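Local coordinates for protein titin (Homo sapiens, PDB 2J8H) that is the giant elastic protein of muscle, whose A-band part, here a rigid pair of immunoglobulin domains, probably serves a structural role, at residues 99-103 against 177-181. Numbering follows the deposited sequence.
Sequences PAKIH and VVCAK
Ala180 offers its single methyl to two partners on the other strand: its CB lies 3.7 Å from Ile102 CD1 and 3.9 Å from Ala100 CB. The two alanines meet methyl to methyl, and the Ala100 methyl also rests against the Ala180-Lys181 peptide, with Ala100 CB 3.5 Å from Ala180 O. Such small side chains suit a place where the strand axes come within 5.8 Å of each other, and Pro134 packs on both. Two residues along, Ile102 does the reaching. Its CG1 stands beside the backbone N and anti to the carbonyl carbon (chi1 -66°); this turns the longer branch toward Ala180, and the second torsion, not extended, sets CD1 against the alanine methyl, while Ile102 CG2, the other branch, approaches Val178 CG1 at 4.2 Å. A branched isoleucine can thus serve two neighbours with its two arms, and the compact valine it meets suits a position also covered by Ile126 and Trp138.

The segments run nearly antiparallel, at 166°, but belong to different sheets: 99-102 pairs by backbone bonds with strand 123-131, and 177-181 with 135-140 and 185-196. This is the facing of two sheets in an immunoglobulin I-set sandwich. The 99-102 end of the long strand 86-102, which starts in the preceding immunoglobulin domain, contributes Ala100 and Ile102 to the apolar layer, so the strand that leaves the first domain ends packed in the core of the second.

Lys101, the residue between the two inward-pointing ones, has its CB pointing away from 177-181. Lys101 NZ donates to Ile102 O at 2.7 Å, in the carbonyl plane with a C=O...N angle of 153°, and forms a salt bridge to Asp187. The same carboxylate oxygen accepts the backbone N-H of Ile102, tying the isoleucine's main chain to strand 185-196.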
ATOM      1  N   PRO A  99      -7.351 -12.474   0.886  1.00 47.80           N
ATOM      2  CA  PRO A  99      -8.235 -12.670   2.037  1.00 47.75           C
ATOM      3  C   PRO A  99      -9.700 -12.686   1.636  1.00 47.03           C
ATOM      4  O   PRO A  99     -10.086 -11.957   0.712  1.00 47.87           O
ATOM      5  CB  PRO A  99      -7.942 -11.440   2.902  1.00 48.08           C
ATOM      6  CG  PRO A  99      -6.581 -11.083   2.552  1.00 47.94           C
ATOM      7  CD  PRO A  99      -6.472 -11.309   1.089  1.00 48.05           C
ATOM      8  N   ALA A 100     -10.514 -13.498   2.308  1.00 46.67           N
ATOM      9  CA  ALA A 100     -11.948 -13.510   2.004  1.00 46.29           C
ATOM     10  C   ALA A 100     -12.503 -12.149   2.304  1.00 45.92           C
ATOM     11  O   ALA A 100     -12.240 -11.607   3.375  1.00 44.37           O
ATOM     12  CB  ALA A 100     -12.697 -14.574   2.812  1.00 46.51           C
ATOM     13  N   LYS A 101     -13.299 -11.609   1.386  1.00 46.55           N
ATOM     14  CA  LYS A 101     -13.804 -10.259   1.545  1.00 46.94           C
ATOM     15  C   LYS A 101     -15.132 -10.120   0.839  1.00 46.77           C
ATOM     16  O   LYS A 101     -15.308 -10.605  -0.263  1.00 47.70           O
ATOM     17  CB  LYS A 101     -12.771  -9.246   1.007  1.00 47.92           C
ATOM     18  CG  LYS A 101     -13.136  -7.777   1.191  1.00 49.50           C
ATOM     19  CD  LYS A 101     -12.950  -7.285   2.614  1.00 54.25           C
ATOM     20  CE  LYS A 101     -13.693  -5.904   2.882  1.00 55.31           C
ATOM     21  NZ  LYS A 101     -15.181  -6.026   3.102  1.00 54.21           N
ATOM     22  N   ILE A 102     -16.075  -9.483   1.509  1.00 47.13           N
ATOM     23  CA  ILE A 102     -17.387  -9.191   0.939  1.00 47.46           C
ATOM     24  C   ILE A 102     -17.349  -7.738   0.473  1.00 47.77           C
ATOM     25  O   ILE A 102     -16.878  -6.881   1.208  1.00 48.01           O
ATOM     26  CB  ILE A 102     -18.507  -9.329   1.987  1.00 47.14           C
ATOM     27  CG1 ILE A 102     -18.673 -10.766   2.445  1.00 45.89           C
ATOM     28  CG2 ILE A 102     -19.820  -8.815   1.429  1.00 47.45           C
ATOM     29  CD1 ILE A 102     -18.912 -11.746   1.333  1.00 46.73           C
ATOM     30  N   HIS A 103     -17.831  -7.487  -0.738  1.00 47.63           N
ATOM     31  CA  HIS A 103     -17.790  -6.155  -1.354  1.00 48.04           C
ATOM     32  C   HIS A 103     -19.190  -5.673  -1.655  1.00 48.85           C
ATOM     33  O   HIS A 103     -19.736  -5.975  -2.717  1.00 51.04           O
ATOM     34  CB  HIS A 103     -17.054  -6.195  -2.687  1.00 48.34           C
ATOM     35  CG  HIS A 103     -15.685  -6.789  -2.614  1.00 47.59           C
ATOM     36  ND1 HIS A 103     -14.648  -6.176  -1.959  1.00 50.17           N
ATOM     37  CD2 HIS A 103     -15.183  -7.936  -3.131  1.00 51.02           C
ATOM     38  CE1 HIS A 103     -13.561  -6.929  -2.061  1.00 50.78           C
ATOM     39  NE2 HIS A 103     -13.864  -8.002  -2.764  1.00 48.69           N
ATOM     40  N   VAL A 177     -27.361 -11.683   6.669  1.00 46.69           N
ATOM     41  CA  VAL A 177     -25.937 -11.621   6.881  1.00 46.96           C
ATOM     42  C   VAL A 177     -25.266 -12.598   5.919  1.00 47.14           C
ATOM     43  O   VAL A 177     -25.629 -13.764   5.875  1.00 47.57           O
ATOM     44  CB  VAL A 177     -25.580 -11.957   8.334  1.00 46.97           C
ATOM     45  CG1 VAL A 177     -24.074 -11.915   8.523  1.00 46.23           C
ATOM     46  CG2 VAL A 177     -26.284 -10.986   9.293  1.00 48.15           C
ATOM     47  N   VAL A 178     -24.320 -12.098   5.127  1.00 47.44           N
ATOM     48  CA  VAL A 178     -23.530 -12.937   4.224  1.00 47.36           C
ATOM     49  C   VAL A 178     -22.086 -12.912   4.730  1.00 48.22           C
ATOM     50  O   VAL A 178     -21.567 -11.853   5.158  1.00 47.70           O
ATOM     51  CB  VAL A 178     -23.608 -12.454   2.769  1.00 48.01           C
ATOM     52  CG1 VAL A 178     -23.206 -10.999   2.657  1.00 47.07           C
ATOM     53  CG2 VAL A 178     -22.768 -13.371   1.836  1.00 46.89           C
ATOM     54  N   CYS A 179     -21.454 -14.077   4.722  1.00 48.40           N
ATOM     55  CA  CYS A 179     -20.136 -14.215   5.288  1.00 47.55           C
ATOM     56  C   CYS A 179     -19.269 -15.022   4.341  1.00 47.48           C
ATOM     57  O   CYS A 179     -19.743 -15.993   3.759  1.00 47.14           O
ATOM     58  CB  CYS A 179     -20.277 -14.865   6.655  1.00 48.15           C
ATOM     59  SG  CYS A 179     -18.739 -15.149   7.582  1.00 52.24           S
ATOM     60  N   ALA A 180     -18.022 -14.583   4.152  1.00 46.21           N
ATOM     61  CA  ALA A 180     -17.027 -15.299   3.361  1.00 45.95           C
ATOM     62  C   ALA A 180     -15.866 -15.618   4.286  1.00 45.35           C
ATOM     63  O   ALA A 180     -15.395 -14.733   5.005  1.00 43.38           O
ATOM     64  CB  ALA A 180     -16.559 -14.445   2.173  1.00 45.61           C
ATOM     65  N   LYS A 181     -15.412 -16.873   4.265  1.00 45.71           N
ATOM     66  CA  LYS A 181     -14.297 -17.347   5.086  1.00 46.75           C
ATOM     67  C   LYS A 181     -13.297 -18.120   4.235  1.00 46.49           C
ATOM     68  O   LYS A 181     -13.680 -19.004   3.466  1.00 45.99           O
ATOM     69  CB  LYS A 181     -14.765 -18.330   6.174  1.00 47.50           C
ATOM     70  CG  LYS A 181     -15.856 -17.854   7.104  1.00 50.86           C
ATOM     71  CD  LYS A 181     -16.701 -19.044   7.643  1.00 50.95           C
ATOM     72  CE  LYS A 181     -17.765 -18.581   8.667  1.00 53.53           C
ATOM     73  NZ  LYS A 181     -18.885 -17.765   8.104  1.00 55.95           N
TER